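Local coordinates for serine--tRNA ligase, cytoplasmic (Candida albicans, PDB 3QO8), which attaches serine to tRNA(Ser) in two steps, first activating the amino acid with ATP as seryl-adenylate and then transferring it to the tRNA acceptor end, at residues K220-S225 and S247-S252; Y376-L381 and V398-S403; E229-V234 and E240-A245. All coordinates share one frame; numbering follows the deposited sequence. Where two conformers were deposited one is given.

Contact 1 (K220-S225 and S247-S252); sequences KTAQLS and SEQPIS. With SSA (5'-O-(N-(L-seryl)-sulfamoyl)adenosine), chain B.
Thr221 meets Ser252 and Gln249 where the loop leading into helix 224-229 lies against the short helix 248-252, beside the serine pocket of the class II synthetase catalytic core. The two hydroxyls do the polar work. Thr221 OG1 donates to Ser252 OG at 2.8 Å, and Ser252 OG in turn donates to Gln249 O, one turn back in its own helix, also at 2.8 Å. Ser252 OG can reach back in this way because it sits between the backbone N and the carbonyl carbon (chi1 73°), turned toward the preceding turn. It meets the carbonyl bent, with a C=O...OG angle of 129°, and tilted from the carbonyl plane. The serine oxygen thus accepts from the loop and donates to the helix.

The other branch of Thr221 handles the apolar side. With OG1 anti to the backbone N (chi1 -169°), the methyl CG2 comes down alongside the start of the Gln249 side chain, 4.1 Å from Gln249 CB, and also packs near its carbonyl oxygen. Farther along the same side chain, Ala222 CB touches the amide end, at Gln249 NE2. That amide is kept in place through OE1, which accepts from Ala245 N, just before the helix.

Glu248, one turn before Ser252, faces the ligand and stays joined to the loop through water. The water donates to Thr221 O and to Glu248 OE2, which has a second partner on helix 376-381. In the conformer described here these two partners would favour turning the other oxygen to the seryl-sulfamoyl adenosine; a second conformer was modelled, so the hold is not absolute. Glu248 OE1 accepts a hydrogen bond of 2.8 Å from the seryl amino nitrogen, N10 of the ligand.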
loop_
_atom_site.group_PDB
_atom_site.type_symbol
_atom_site.label_atom_id
_atom_site.label_comp_id
_atom_site.label_asym_id
_atom_site.label_seq_id
_atom_site.Cartn_x
_atom_site.Cartn_y
_atom_site.Cartn_z
ATOM N N LYS A 220 20.097 3.147 -0.234
ATOM C CA LYS A 220 20.923 3.882 0.726
ATOM C C LYS A 220 20.512 3.644 2.182
ATOM O O LYS A 220 21.231 4.019 3.113
ATOM C CB LYS A 220 20.937 5.380 0.422
ATOM C CG LYS A 220 21.607 5.757 -0.903
ATOM C CD LYS A 220 21.945 7.243 -0.923
ATOM C CE LYS A 220 22.415 7.718 -2.291
ATOM N NZ LYS A 220 21.318 8.389 -3.050
ATOM N N THR A 221 19.366 3.017 2.397
ATOM C CA THR A 221 18.931 2.829 3.772
ATOM C C THR A 221 18.641 1.374 4.155
ATOM O O THR A 221 18.648 1.036 5.337
ATOM C CB THR A 221 17.751 3.759 4.130
ATOM O OG1 THR A 221 17.516 3.722 5.550
ATOM C CG2 THR A 221 16.492 3.379 3.350
ATOM N N ALA A 222 18.416 0.518 3.162
ATOM C CA ALA A 222 18.178 -0.905 3.411
ATOM C C ALA A 222 19.418 -1.737 3.087
ATOM O O ALA A 222 20.158 -1.426 2.148
ATOM C CB ALA A 222 16.988 -1.395 2.595
ATOM N N GLN A 223 19.647 -2.798 3.859
ATOM C CA GLN A 223 20.776 -3.690 3.591
ATOM C C GLN A 223 20.404 -4.726 2.533
ATOM O O GLN A 223 19.222 -4.993 2.310
ATOM C CB GLN A 223 21.300 -4.355 4.882
ATOM C CG GLN A 223 20.312 -5.262 5.624
ATOM C CD GLN A 223 20.888 -5.813 6.947
ATOM O OE1 GLN A 223 21.014 -5.085 7.934
ATOM N NE2 GLN A 223 21.235 -7.101 6.961
ATOM N N LEU A 224 21.418 -5.314 1.901
ATOM C CA LEU A 224 21.224 -6.256 0.797
ATOM C C LEU A 224 20.220 -7.362 1.104
ATOM O O LEU A 224 19.376 -7.702 0.272
ATOM C CB LEU A 224 22.558 -6.886 0.392
ATOM C CG LEU A 224 22.467 -7.962 -0.692
ATOM C CD1 LEU A 224 21.882 -7.378 -1.965
ATOM C CD2 LEU A 224 23.830 -8.579 -0.959
ATOM N N SER A 225 20.319 -7.934 2.299
ATOM C CA SER A 225 19.443 -9.043 2.676
ATOM C C SER A 225 17.963 -8.659 2.596
ATOM O O SER A 225 17.107 -9.510 2.354
ATOM C CB SER A 225 19.781 -9.556 4.075
ATOM O OG SER A 225 19.356 -8.641 5.066
ATOM N N SER A 247 8.016 2.437 7.649
ATOM C CA SER A 247 8.160 3.868 7.389
ATOM C C SER A 247 9.554 4.389 7.741
ATOM O O SER A 247 9.937 5.488 7.333
ATOM C CB SER A 247 7.055 4.698 8.064
ATOM O OG SER A 247 7.080 4.566 9.483
ATOM N N GLU A 248 10.302 3.591 8.502
ATOM C CA GLU A 248 11.696 3.894 8.807
ATOM C C GLU A 248 12.455 4.217 7.525
ATOM O O GLU A 248 13.261 5.143 7.473
ATOM C CB GLU A 248 12.361 2.702 9.508
ATOM C CG GLU A 248 13.828 2.917 9.850
ATOM C CD GLU A 248 14.615 1.610 10.038
ATOM O OE1 GLU A 248 14.037 0.577 10.470
ATOM O OE2 GLU A 248 15.830 1.627 9.737
ATOM N N GLN A 249 12.191 3.441 6.485
ATOM C CA GLN A 249 12.926 3.573 5.235
ATOM C C GLN A 249 12.750 4.949 4.570
ATOM O O GLN A 249 13.731 5.679 4.397
ATOM C CB GLN A 249 12.618 2.399 4.307
ATOM C CG GLN A 249 13.342 1.130 4.767
ATOM C CD GLN A 249 12.673 -0.164 4.309
ATOM O OE1 GLN A 249 11.548 -0.166 3.812
ATOM N NE2 GLN A 249 13.376 -1.275 4.485
ATOM N N PRO A 250 11.505 5.328 4.220
ATOM C CA PRO A 250 11.378 6.647 3.575
ATOM C C PRO A 250 11.635 7.816 4.541
ATOM O O PRO A 250 12.176 8.841 4.139
ATOM C CB PRO A 250 9.922 6.662 3.050
ATOM C CG PRO A 250 9.171 5.651 3.904
ATOM C CD PRO A 250 10.234 4.579 4.257
ATOM N N ILE A 251 11.274 7.660 5.806
ATOM C CA ILE A 251 11.470 8.745 6.754
ATOM C C ILE A 251 12.962 8.960 7.036
ATOM O O ILE A 251 13.405 10.084 7.258
ATOM C CB ILE A 251 10.649 8.515 8.051
ATOM C CG1 ILE A 251 9.150 8.522 7.714
ATOM C CG2 ILE A 251 11.016 9.574 9.110
ATOM C CD1 ILE A 251 8.189 8.256 8.898
ATOM N N SER A 252 13.754 7.890 7.014
ATOM C CA SER A 252 15.193 8.055 7.203
ATOM C C SER A 252 15.772 8.891 6.055
ATOM O O SER A 252 16.732 9.635 6.241
ATOM C CB SER A 252 15.919 6.702 7.313
ATOM O OG SER A 252 15.997 6.051 6.052
HETATM N N10 SSA B . 11.596 0.305 11.727
HETATM C CA SSA B . 11.843 -0.755 12.703
HETATM C CB SSA B . 11.183 -0.403 14.036
HETATM O OG SSA B . 9.748 -0.483 13.925
HETATM C C9 SSA B . 11.314 -2.067 12.196
HETATM O O9 SSA B . 10.669 -2.140 11.157
HETATM N N8 SSA B . 11.583 -3.131 12.946
HETATM S S1 SSA B . 10.860 -4.546 12.743
HETATM O O1S SSA B . 11.257 -5.217 11.538
HETATM O O2S SSA B . 11.150 -5.364 13.874
HETATM O "O5'" SSA B . 9.332 -4.344 12.725
HETATM C "C5'" SSA B . 8.677 -3.632 13.759
HETATM C "C4'" SSA B . 7.456 -4.429 14.229
HETATM O "O4'" SSA B . 6.508 -4.673 13.184
HETATM C "C3'" SSA B . 7.791 -5.808 14.752
HETATM O "O3'" SSA B . 8.318 -5.713 16.084
HETATM C "C2'" SSA B . 6.426 -6.483 14.681
HETATM O "O2'" SSA B . 5.608 -6.079 15.796
HETATM C "C1'" SSA B . 5.810 -5.891 13.413
HETATM N N9 SSA B . 6.018 -6.801 12.268
HETATM C C8 SSA B . 7.182 -7.091 11.666
HETATM N N7 SSA B . 6.946 -7.976 10.673
HETATM C C5 SSA B . 5.623 -8.224 10.662
HETATM C C6 SSA B . 4.814 -9.020 9.875
HETATM N N6 SSA B . 5.373 -9.748 8.885
HETATM N N1 SSA B . 3.482 -9.055 10.114
HETATM C C2 SSA B . 2.948 -8.327 11.102
HETATM N N3 SSA B . 3.707 -7.537 11.873
HETATM C C4 SSA B . 5.044 -7.486 11.675
HETATM O O HOH W 1 16.316 1.530 6.760
#

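Contact 2 (Y376-L381 and V398-S403); sequences YQSRNL and VHCLNS. With SSA (5'-O-(N-(L-seryl)-sulfamoyl)adenosine), chain B.
Ser378 and Val398 bring the two backbones closest, their CA atoms 6.3 Å apart, where the weakly bonded helical turn 376-381 lies over the beginning of strand 399-404. From there the strand runs on toward the ligand, with Cys400 and Asn402 facing the helix, and His399 and Leu401 pointing away from it.

One direct hydrogen bond joins them: Ser378 OG donates to Val398 O at 2.7 Å, arriving 26° off the carbonyl plane. Ser378 CB packs against Val398 CG2 (3.7 Å) and Cys400 SG (3.9 Å). Gln377 is stretched out beyond CG and lays its OE1 against Cys400 CB. A water then donates to Gln377 OE1 and accepts from Asn402 ND2, which leaves the opposite end of the asparagine amide beside the ligand, Asn402 OD1 being 3.1 Å from atom CA of the seryl group.

Strand 399-404 belongs to the largely antiparallel sheet of the class II synthetase core and carries Asn402 into the ligand pocket. It is fixed from several sides: its neighbours in the sheet are strands 297-307 and 363-372, helix 312-329 packs on Leu401, and helix 376-381 lies across the Cys400 face.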
loop_
_atom_site.group_PDB
_atom_site.type_symbol
_atom_site.label_atom_id
_atom_site.label_comp_id
_atom_site.label_asym_id
_atom_site.label_seq_id
_atom_site.Cartn_x
_atom_site.Cartn_y
_atom_site.Cartn_z
ATOM N N TYR A 376 25.288 5.532 10.926
ATOM C CA TYR A 376 25.501 4.561 9.855
ATOM C C TYR A 376 24.663 4.931 8.628
ATOM O O TYR A 376 25.148 4.897 7.497
ATOM C CB TYR A 376 25.106 3.173 10.358
ATOM C CG TYR A 376 25.533 1.990 9.510
ATOM C CD1 TYR A 376 26.807 1.446 9.638
ATOM C CD2 TYR A 376 24.653 1.399 8.608
ATOM C CE1 TYR A 376 27.197 0.354 8.887
ATOM C CE2 TYR A 376 25.032 0.305 7.849
ATOM C CZ TYR A 376 26.307 -0.213 7.995
ATOM O OH TYR A 376 26.698 -1.310 7.265
ATOM N N GLN A 377 23.402 5.285 8.853
ATOM C CA GLN A 377 22.510 5.632 7.749
ATOM C C GLN A 377 22.704 7.081 7.313
ATOM O O GLN A 377 22.712 7.386 6.121
ATOM C CB GLN A 377 21.053 5.382 8.135
ATOM C CG GLN A 377 20.758 3.921 8.459
ATOM C CD GLN A 377 19.575 3.775 9.395
ATOM O OE1 GLN A 377 19.480 4.472 10.408
ATOM N NE2 GLN A 377 18.652 2.886 9.046
ATOM N N SER A 378 22.873 7.967 8.284
ATOM C CA SER A 378 23.012 9.382 7.990
ATOM C C SER A 378 24.282 9.690 7.200
ATOM O O SER A 378 24.292 10.615 6.402
ATOM C CB SER A 378 22.961 10.197 9.276
ATOM O OG SER A 378 23.901 9.712 10.202
ATOM N N ARG A 379 25.353 8.921 7.415
ATOM C CA ARG A 379 26.546 9.070 6.581
ATOM C C ARG A 379 26.184 8.755 5.135
ATOM O O ARG A 379 26.556 9.475 4.217
ATOM C CB ARG A 379 27.695 8.159 7.067
ATOM C CG ARG A 379 28.961 8.244 6.204
ATOM C CD ARG A 379 30.165 7.504 6.850
ATOM N NE ARG A 379 30.617 8.173 8.068
ATOM C CZ ARG A 379 30.258 7.817 9.296
ATOM N NH1 ARG A 379 29.458 6.771 9.491
ATOM N NH2 ARG A 379 30.706 8.501 10.336
ATOM N N ASN A 380 25.433 7.681 4.930
ATOM C CA ASN A 380 25.065 7.286 3.573
ATOM C C ASN A 380 24.109 8.292 2.921
ATOM O O ASN A 380 24.210 8.580 1.729
ATOM C CB ASN A 380 24.465 5.879 3.572
ATOM C CG ASN A 380 24.618 5.184 2.238
ATOM O OD1 ASN A 380 25.429 5.587 1.406
ATOM N ND2 ASN A 380 23.842 4.130 2.026
ATOM N N LEU A 381 23.209 8.845 3.724
ATOM C CA LEU A 381 22.196 9.787 3.240
ATOM C C LEU A 381 22.674 11.240 3.306
ATOM O O LEU A 381 21.954 12.159 2.906
ATOM C CB LEU A 381 20.920 9.602 4.058
ATOM C CG LEU A 381 20.227 8.258 3.810
ATOM C CD1 LEU A 381 19.316 7.871 4.984
ATOM C CD2 LEU A 381 19.444 8.302 2.493
ATOM N N VAL A 398 24.318 13.502 11.914
ATOM C CA VAL A 398 23.363 13.270 12.988
ATOM C C VAL A 398 23.355 11.784 13.317
ATOM O O VAL A 398 23.855 10.959 12.551
ATOM C CB VAL A 398 21.928 13.658 12.562
ATOM C CG1 VAL A 398 21.836 15.146 12.257
ATOM C CG2 VAL A 398 21.500 12.840 11.351
ATOM N N HIS A 399 22.784 11.430 14.456
ATOM C CA HIS A 399 22.501 10.030 14.709
ATOM C C HIS A 399 21.031 9.799 14.422
ATOM O O HIS A 399 20.210 10.681 14.677
ATOM C CB HIS A 399 22.822 9.654 16.158
ATOM C CG HIS A 399 24.281 9.438 16.413
ATOM N ND1 HIS A 399 24.760 8.923 17.597
ATOM C CD2 HIS A 399 25.366 9.662 15.634
ATOM C CE1 HIS A 399 26.077 8.840 17.538
ATOM N NE2 HIS A 399 26.470 9.282 16.359
ATOM N N CYS A 400 20.721 8.627 13.871
ATOM C CA CYS A 400 19.347 8.205 13.629
ATOM C C CYS A 400 18.979 7.038 14.525
ATOM O O CYS A 400 19.749 6.093 14.692
ATOM C CB CYS A 400 19.143 7.798 12.176
ATOM S SG CYS A 400 19.678 9.121 11.043
ATOM N N LEU A 401 17.782 7.121 15.082
ATOM C CA LEU A 401 17.229 6.050 15.887
ATOM C C LEU A 401 15.844 5.767 15.367
ATOM O O LEU A 401 15.173 6.664 14.845
ATOM C CB LEU A 401 17.131 6.486 17.343
ATOM C CG LEU A 401 18.424 6.927 18.034
ATOM C CD1 LEU A 401 18.516 8.445 18.061
ATOM C CD2 LEU A 401 18.451 6.368 19.464
ATOM N N ASN A 402 15.407 4.523 15.502
ATOM C CA ASN A 402 14.048 4.184 15.138
ATOM C C ASN A 402 13.508 3.187 16.138
ATOM O O ASN A 402 14.262 2.363 16.676
ATOM C CB ASN A 402 13.979 3.631 13.708
ATOM C CG ASN A 402 14.609 2.249 13.579
ATOM O OD1 ASN A 402 13.945 1.222 13.789
ATOM N ND2 ASN A 402 15.892 2.213 13.219
ATOM N N SER A 403 12.214 3.285 16.420
ATOM C CA SER A 403 11.571 2.327 17.307
ATOM C C SER A 403 10.111 2.150 16.933
ATOM O O SER A 403 9.397 3.123 16.701
ATOM C CB SER A 403 11.700 2.759 18.771
ATOM O OG SER A 403 10.925 1.919 19.623
HETATM N N10 SSA B . 11.596 0.305 11.727
HETATM C CA SSA B . 11.843 -0.755 12.703
HETATM C CB SSA B . 11.183 -0.403 14.036
HETATM O OG SSA B . 9.748 -0.483 13.925
HETATM C C9 SSA B . 11.314 -2.067 12.196
HETATM O O9 SSA B . 10.669 -2.140 11.157
HETATM N N8 SSA B . 11.583 -3.131 12.946
HETATM S S1 SSA B . 10.860 -4.546 12.743
HETATM O O1S SSA B . 11.257 -5.217 11.538
HETATM O O2S SSA B . 11.150 -5.364 13.874
HETATM O "O5'" SSA B . 9.332 -4.344 12.725
HETATM C "C5'" SSA B . 8.677 -3.632 13.759
HETATM C "C4'" SSA B . 7.456 -4.429 14.229
HETATM O "O4'" SSA B . 6.508 -4.673 13.184
HETATM C "C3'" SSA B . 7.791 -5.808 14.752
HETATM O "O3'" SSA B . 8.318 -5.713 16.084
HETATM C "C2'" SSA B . 6.426 -6.483 14.681
HETATM O "O2'" SSA B . 5.608 -6.079 15.796
HETATM C "C1'" SSA B . 5.810 -5.891 13.413
HETATM N N9 SSA B . 6.018 -6.801 12.268
HETATM C C8 SSA B . 7.182 -7.091 11.666
HETATM N N7 SSA B . 6.946 -7.976 10.673
HETATM C C5 SSA B . 5.623 -8.224 10.662
HETATM C C6 SSA B . 4.814 -9.020 9.875
HETATM N N6 SSA B . 5.373 -9.748 8.885
HETATM N N1 SSA B . 3.482 -9.055 10.114
HETATM C C2 SSA B . 2.948 -8.327 11.102
HETATM N N3 SSA B . 3.707 -7.537 11.873
HETATM C C4 SSA B . 5.044 -7.486 11.675
HETATM O O HOH W 2 17.119 4.670 12.354
#

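Contact 3 (E229-V234 and E240-A245); sequences EELYKV and EKYLIA
Val234 and Lys241 form an antiparallel hydrogen-bonded pair: Val234 N donates to Lys241 O, and Lys241 N returns a bond to Val234 O. Next to them, Lys233 and Tyr242 are a non-hydrogen-bonded pair, followed by Leu243 N donating to Tyr232 O at 3.0 Å. A water carries the ladder one step farther, accepting from Tyr232 N and donating to Leu243 O.

On one face Lys233 runs beside Tyr242. The bend at chi3 (-68°) turns the lysine chain aside from Glu240, whose OE1 lies 3.2 Å from Lys233 CD, and lays CE 3.5 Å from Tyr242 OH; the salt bridge from Lys233 NZ to Glu240 OE1 is long, 3.7 Å. On the other, Val234 CG2 meets Leu243 CG at 3.5 Å, the two side chains crossing at about a right angle.

This is the beta hairpin of strands 233-236 and 239-243. Beyond its open end, Leu231 CD2 touches Ala245 CB. Ala245 CB also lies 3.4 Å from Glu230 CD and nearly as close to both carboxylate oxygens.

Farther out, Gln226 holds Glu230 OE1, Lys215 pairs with Glu240, and Phe227 stacks edge-to-face with Tyr242. Lys233 also pairs with a strand of the second subunit, continuing the sheet across the dimer interface.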
loop_
_atom_site.group_PDB
_atom_site.type_symbol
_atom_site.label_atom_id
_atom_site.label_comp_id
_atom_site.label_asym_id
_atom_site.label_seq_id
_atom_site.Cartn_x
_atom_site.Cartn_y
_atom_site.Cartn_z
ATOM N N GLU A 229 14.922 -11.069 0.495
ATOM C CA GLU A 229 13.789 -11.832 1.003
ATOM C C GLU A 229 12.728 -10.987 1.693
ATOM O O GLU A 229 11.800 -11.529 2.301
ATOM C CB GLU A 229 14.270 -12.938 1.950
ATOM C CG GLU A 229 15.014 -12.439 3.177
ATOM C CD GLU A 229 15.587 -13.574 4.012
ATOM O OE1 GLU A 229 15.542 -14.737 3.551
ATOM O OE2 GLU A 229 16.080 -13.303 5.128
ATOM N N GLU A 230 12.860 -9.667 1.614
ATOM C CA GLU A 230 11.904 -8.805 2.305
ATOM C C GLU A 230 11.053 -7.961 1.360
ATOM O O GLU A 230 9.830 -7.923 1.508
ATOM C CB GLU A 230 12.598 -7.914 3.350
ATOM C CG GLU A 230 11.642 -7.271 4.363
ATOM C CD GLU A 230 12.318 -6.219 5.251
ATOM O OE1 GLU A 230 13.171 -5.454 4.737
ATOM O OE2 GLU A 230 11.991 -6.152 6.462
ATOM N N LEU A 231 11.685 -7.299 0.389
ATOM C CA LEU A 231 11.007 -6.218 -0.337
ATOM C C LEU A 231 10.291 -6.647 -1.607
ATOM O O LEU A 231 10.840 -7.380 -2.429
ATOM C CB LEU A 231 11.984 -5.092 -0.675
ATOM C CG LEU A 231 12.647 -4.407 0.518
ATOM C CD1 LEU A 231 13.618 -3.350 0.024
ATOM C CD2 LEU A 231 11.590 -3.796 1.432
ATOM N N TYR A 232 9.064 -6.164 -1.771
ATOM C CA TYR A 232 8.334 -6.393 -2.995
ATOM C C TYR A 232 8.803 -5.362 -3.991
ATOM O O TYR A 232 8.905 -4.176 -3.666
ATOM C CB TYR A 232 6.839 -6.171 -2.792
ATOM C CG TYR A 232 6.119 -7.251 -2.028
ATOM C CD1 TYR A 232 5.602 -8.360 -2.682
ATOM C CD2 TYR A 232 5.936 -7.145 -0.661
ATOM C CE1 TYR A 232 4.929 -9.344 -1.994
ATOM C CE2 TYR A 232 5.260 -8.120 0.045
ATOM C CZ TYR A 232 4.758 -9.215 -0.629
ATOM O OH TYR A 232 4.085 -10.183 0.071
ATOM N N LYS A 233 9.053 -5.798 -5.214
ATOM C CA LYS A 233 9.369 -4.866 -6.287
ATOM C C LYS A 233 8.081 -4.435 -7.010
ATOM O O LYS A 233 7.148 -5.222 -7.162
ATOM C CB LYS A 233 10.371 -5.515 -7.247
ATOM C CG LYS A 233 10.957 -4.569 -8.283
ATOM C CD LYS A 233 11.990 -5.264 -9.158
ATOM C CE LYS A 233 13.229 -5.636 -8.361
ATOM N NZ LYS A 233 14.243 -6.351 -9.197
ATOM N N VAL A 234 8.023 -3.174 -7.431
ATOM C CA VAL A 234 6.861 -2.646 -8.125
ATOM C C VAL A 234 7.235 -2.367 -9.578
ATOM O O VAL A 234 8.255 -1.744 -9.835
ATOM C CB VAL A 234 6.374 -1.343 -7.447
ATOM C CG1 VAL A 234 5.309 -0.678 -8.263
ATOM C CG2 VAL A 234 5.855 -1.641 -6.039
ATOM N N GLU A 240 10.972 0.677 -12.156
ATOM C CA GLU A 240 10.714 -0.164 -10.999
ATOM C C GLU A 240 10.865 0.672 -9.743
ATOM O O GLU A 240 11.685 1.587 -9.695
ATOM C CB GLU A 240 11.699 -1.334 -10.955
ATOM C CG GLU A 240 11.635 -2.247 -12.170
ATOM C CD GLU A 240 12.729 -3.305 -12.166
ATOM O OE1 GLU A 240 13.518 -3.344 -11.197
ATOM O OE2 GLU A 240 12.802 -4.093 -13.135
ATOM N N LYS A 241 10.058 0.357 -8.736
ATOM C CA LYS A 241 10.191 0.939 -7.416
ATOM C C LYS A 241 10.098 -0.219 -6.418
ATOM O O LYS A 241 9.831 -1.356 -6.796
ATOM C CB LYS A 241 9.088 1.987 -7.159
ATOM C CG LYS A 241 9.020 3.106 -8.232
ATOM C CD LYS A 241 7.970 4.147 -7.873
ATOM C CE LYS A 241 7.844 5.213 -8.974
ATOM N NZ LYS A 241 9.103 5.984 -9.204
ATOM N N TYR A 242 10.329 0.066 -5.150
ATOM C CA TYR A 242 10.094 -0.924 -4.108
ATOM C C TYR A 242 8.967 -0.470 -3.191
ATOM O O TYR A 242 8.816 0.721 -2.933
ATOM C CB TYR A 242 11.368 -1.137 -3.295
ATOM C CG TYR A 242 12.437 -1.876 -4.061
ATOM C CD1 TYR A 242 12.527 -3.258 -4.000
ATOM C CD2 TYR A 242 13.336 -1.196 -4.871
ATOM C CE1 TYR A 242 13.494 -3.943 -4.708
ATOM C CE2 TYR A 242 14.306 -1.873 -5.585
ATOM C CZ TYR A 242 14.382 -3.245 -5.500
ATOM O OH TYR A 242 15.351 -3.920 -6.211
ATOM N N LEU A 243 8.182 -1.420 -2.700
ATOM C CA LEU A 243 7.298 -1.160 -1.572
ATOM C C LEU A 243 8.110 -1.169 -0.279
ATOM O O LEU A 243 9.025 -1.987 -0.118
ATOM C CB LEU A 243 6.199 -2.220 -1.510
ATOM C CG LEU A 243 5.129 -2.078 -2.600
ATOM C CD1 LEU A 243 4.156 -3.249 -2.506
ATOM C CD2 LEU A 243 4.392 -0.754 -2.439
ATOM N N ILE A 244 7.785 -0.272 0.645
ATOM C CA ILE A 244 8.541 -0.171 1.890
ATOM C C ILE A 244 8.165 -1.272 2.876
ATOM O O ILE A 244 7.024 -1.721 2.888
ATOM C CB ILE A 244 8.360 1.218 2.557
ATOM C CG1 ILE A 244 6.933 1.394 3.100
ATOM C CG2 ILE A 244 8.759 2.349 1.552
ATOM C CD1 ILE A 244 6.693 2.725 3.850
ATOM N N ALA A 245 9.141 -1.706 3.683
ATOM C CA ALA A 245 8.921 -2.678 4.748
ATOM C C ALA A 245 8.550 -1.980 6.049
ATOM O O ALA A 245 8.026 -2.600 6.974
ATOM C CB ALA A 245 10.200 -3.547 4.951
HETATM O O HOH W 3 8.140 -4.500 0.437
#

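Overall arrangement
Contact 1 is the hub. Its centre lies about 10 Å from that of contact 2 and about 11 Å from that of contact 3, whereas contacts 2 and 3 come no nearer than about 10 Å between nearest atoms. Toward contact 2 there are two probable hydrogen bonds, Lys220 O to Asn380 ND2 at 2.8 Å and Glu248 OE2 to Gln377 NE2 at 3.2 Å; Glu248 and Asn402 both border the seryl end of the ligand. Toward contact 3, Pro250 CD packs on Ile244 CG2 at 3.8 Å. That hairpin is nested within the chain loop closed by contact 1, and its Glu230 side chain lies about 5 Å from the ligand, nearest atoms.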